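Local atomic coordinates of aldehyde dehydrogenase family protein (Pseudomonas syringae pv. tomato, PDB entry 5IUV), a protein that probably oxidises indole-3-acetaldehyde to the auxin indole-3-acetic acid, with bound NAD+ as the hydride acceptor. Residues A[248-253]-A[470-475]. Sequence-based numbering, arbitrary orientation.
With NAD (nicotinamide-adenine-dinucleotide), chain C.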
# COMPACT_ATOMS: atom_id res chain seq x y z
N ILE A 248 12.28 -25.57 21.08
CA ILE A 248 13.52 -24.92 20.68
C ILE A 248 13.26 -23.46 20.31
O ILE A 248 14.09 -22.59 20.57
CB ILE A 248 14.19 -25.65 19.50
CG1 ILE A 248 14.56 -27.08 19.90
CG2 ILE A 248 15.44 -24.90 19.04
CD1 ILE A 248 15.51 -27.15 21.07
N ALA A 249 12.11 -23.20 19.70
CA ALA A 249 11.74 -21.83 19.34
C ALA A 249 11.77 -20.92 20.57
O ALA A 249 12.32 -19.83 20.51
CB ALA A 249 10.35 -21.81 18.68
N LYS A 250 11.19 -21.38 21.68
CA LYS A 250 11.22 -20.63 22.93
C LYS A 250 12.64 -20.37 23.42
O LYS A 250 12.94 -19.29 23.92
CB LYS A 250 10.41 -21.35 24.01
CG LYS A 250 8.90 -21.26 23.86
CD LYS A 250 8.24 -22.22 24.84
CE LYS A 250 6.75 -22.06 24.83
NZ LYS A 250 6.09 -23.04 25.74
N GLN A 251 13.51 -21.37 23.29
CA GLN A 251 14.89 -21.25 23.74
C GLN A 251 15.64 -20.18 22.95
O GLN A 251 16.55 -19.56 23.48
CB GLN A 251 15.60 -22.60 23.60
CG GLN A 251 17.01 -22.64 24.21
CD GLN A 251 17.07 -22.37 25.72
OE1 GLN A 251 17.76 -21.46 26.16
NE2 GLN A 251 16.38 -23.19 26.50
N LEU A 252 15.25 -19.96 21.70
CA LEU A 252 15.89 -18.91 20.89
C LEU A 252 15.56 -17.52 21.43
O LEU A 252 16.39 -16.61 21.38
CB LEU A 252 15.47 -19.00 19.41
CG LEU A 252 15.80 -20.26 18.59
CD1 LEU A 252 15.86 -19.91 17.12
CD2 LEU A 252 17.09 -20.95 19.04
N MET A 253 14.36 -17.34 21.95
CA MET A 253 14.00 -16.06 22.57
C MET A 253 14.88 -15.81 23.79
O MET A 253 15.32 -14.69 24.05
CB MET A 253 12.53 -16.05 22.96
CG MET A 253 11.59 -16.18 21.78
SD MET A 253 9.90 -15.74 22.20
CE MET A 253 10.01 -13.95 22.29
N PHE A 470 -0.26 -18.17 14.88
CA PHE A 470 -0.80 -17.48 16.05
C PHE A 470 -0.19 -18.17 17.26
O PHE A 470 0.20 -19.33 17.16
CB PHE A 470 -2.33 -17.58 16.12
CG PHE A 470 -3.07 -16.62 15.23
CD1 PHE A 470 -2.70 -16.44 13.91
CD2 PHE A 470 -4.19 -15.95 15.71
CE1 PHE A 470 -3.42 -15.57 13.09
CE2 PHE A 470 -4.90 -15.08 14.89
CZ PHE A 470 -4.51 -14.90 13.58
N LYS A 471 -0.13 -17.47 18.39
CA LYS A 471 0.23 -18.10 19.67
C LYS A 471 1.55 -18.87 19.60
O LYS A 471 2.53 -18.36 19.08
CB LYS A 471 -0.91 -19.00 20.14
CG LYS A 471 -2.21 -18.24 20.41
CD LYS A 471 -3.29 -19.13 21.02
CE LYS A 471 -4.11 -19.83 19.96
NZ LYS A 471 -5.25 -20.61 20.54
N GLN A 472 1.56 -20.11 20.10
CA GLN A 472 2.83 -20.82 20.22
C GLN A 472 3.25 -21.53 18.93
O GLN A 472 4.18 -22.32 18.94
CB GLN A 472 2.77 -21.81 21.39
CG GLN A 472 2.53 -21.13 22.74
CD GLN A 472 2.89 -22.01 23.92
OE1 GLN A 472 3.91 -22.70 23.91
NE2 GLN A 472 2.06 -22.00 24.95
N SER A 473 2.57 -21.22 17.82
CA SER A 473 3.00 -21.71 16.51
C SER A 473 3.99 -20.74 15.86
O SER A 473 4.49 -20.99 14.77
CB SER A 473 1.79 -21.92 15.60
OG SER A 473 1.06 -23.08 16.00
N GLY A 474 4.26 -19.62 16.52
CA GLY A 474 5.30 -18.72 16.06
C GLY A 474 4.91 -17.26 15.91
O GLY A 474 3.81 -16.85 16.28
N ASN A 475 5.84 -16.48 15.37
CA ASN A 475 5.58 -15.07 15.08
C ASN A 475 6.19 -14.71 13.73
O ASN A 475 7.23 -15.26 13.35
CB ASN A 475 6.15 -14.16 16.18
CG ASN A 475 7.67 -14.21 16.24
OD1 ASN A 475 8.26 -15.29 16.28
ND2 ASN A 475 8.31 -13.04 16.22
PA NAD C . 13.84 -28.87 16.21
O1A NAD C . 13.19 -27.82 17.03
O2A NAD C . 14.34 -30.06 17.00
O5B NAD C . 15.04 -28.25 15.39
C5B NAD C . 14.91 -27.37 14.25
C4B NAD C . 16.29 -26.84 13.94
O4B NAD C . 16.82 -26.20 15.12
C3B NAD C . 17.35 -27.85 13.50
O3B NAD C . 18.21 -27.28 12.52
C2B NAD C . 18.11 -28.13 14.79
O2B NAD C . 19.44 -28.58 14.55
C1B NAD C . 18.07 -26.76 15.45
N9A NAD C . 18.23 -26.72 16.90
C8A NAD C . 17.95 -27.71 17.80
N7A NAD C . 18.29 -27.42 19.04
C5A NAD C . 18.80 -26.13 18.94
C6A NAD C . 19.27 -25.22 19.92
N6A NAD C . 19.39 -25.52 21.22
N1A NAD C . 19.65 -23.99 19.50
C2A NAD C . 19.58 -23.71 18.19
N3A NAD C . 19.16 -24.48 17.18
C4A NAD C . 18.77 -25.69 17.63
O3 NAD C . 12.79 -29.40 15.11
PN NAD C . 12.85 -30.54 13.99
O1N NAD C . 12.69 -31.84 14.70
O2N NAD C . 14.04 -30.33 13.14
O5D NAD C . 11.57 -30.20 13.08
C5D NAD C . 10.24 -30.61 13.44
C4D NAD C . 9.50 -29.40 13.97
O4D NAD C . 9.47 -28.38 12.95
C3D NAD C . 8.04 -29.64 14.34
O3D NAD C . 7.76 -29.04 15.60
C2D NAD C . 7.31 -28.94 13.19
O2D NAD C . 6.01 -28.44 13.48
C1D NAD C . 8.24 -27.75 12.88
N1N NAD C . 7.99 -27.23 11.47
C2N NAD C . 7.40 -25.94 11.39
C3N NAD C . 7.20 -25.35 10.15
C7N NAD C . 6.51 -24.02 9.99
O7N NAD C . 5.94 -23.50 10.97
N7N NAD C . 6.44 -23.51 8.79
C4N NAD C . 7.56 -26.06 9.00
C5N NAD C . 8.11 -27.33 9.10
C6N NAD C . 8.32 -27.90 10.35
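Lys250 and Gln472 meet through one hydrogen bond between their side-chain ends, NZ of Lys250 to OE1 of Gln472 at 2.9 Å. The C=O...N angle is 134°, and the ammonium nitrogen lies tilted 34° from the carbonyl plane. CE of Lys250 is also close, 3.1 Å from OE1 of Gln472. Beyond CG the lysine chain is extended (chi3 174°), which carries NZ from the helix across to the amide. The two backbones stay apart, with CA of Lys250 8.8 Å from CA of Gln472. NZ has a second, weak bond to the carbonyl O of Ser259 in a neighbouring subunit, so this surface contact lies at a subunit interface.

Helix 246-258 follows strand 239-243 in the Rossmann-like NAD-binding domain of the aldehyde dehydrogenase fold. Segment 470-475 ends in the short, weakly bonded strand 474-475, which pairs antiparallel with strand 263-267. A further link between the two regions is the hydrogen bond of Gln472 O with Thr246 OG1.

Two side chains of the helix, Ile248 and Leu252, touch the cofactor. Ile248 CG2 packs on the adenine at 3.6 Å from C5A of NAD. Leu252 CD2 approaches C2A of NAD at 3.8 Å. Separately, Ile248 CG1 makes a close van der Waals approach to a polar atom, the phosphate oxygen O1A of NAD, at 3.3 Å.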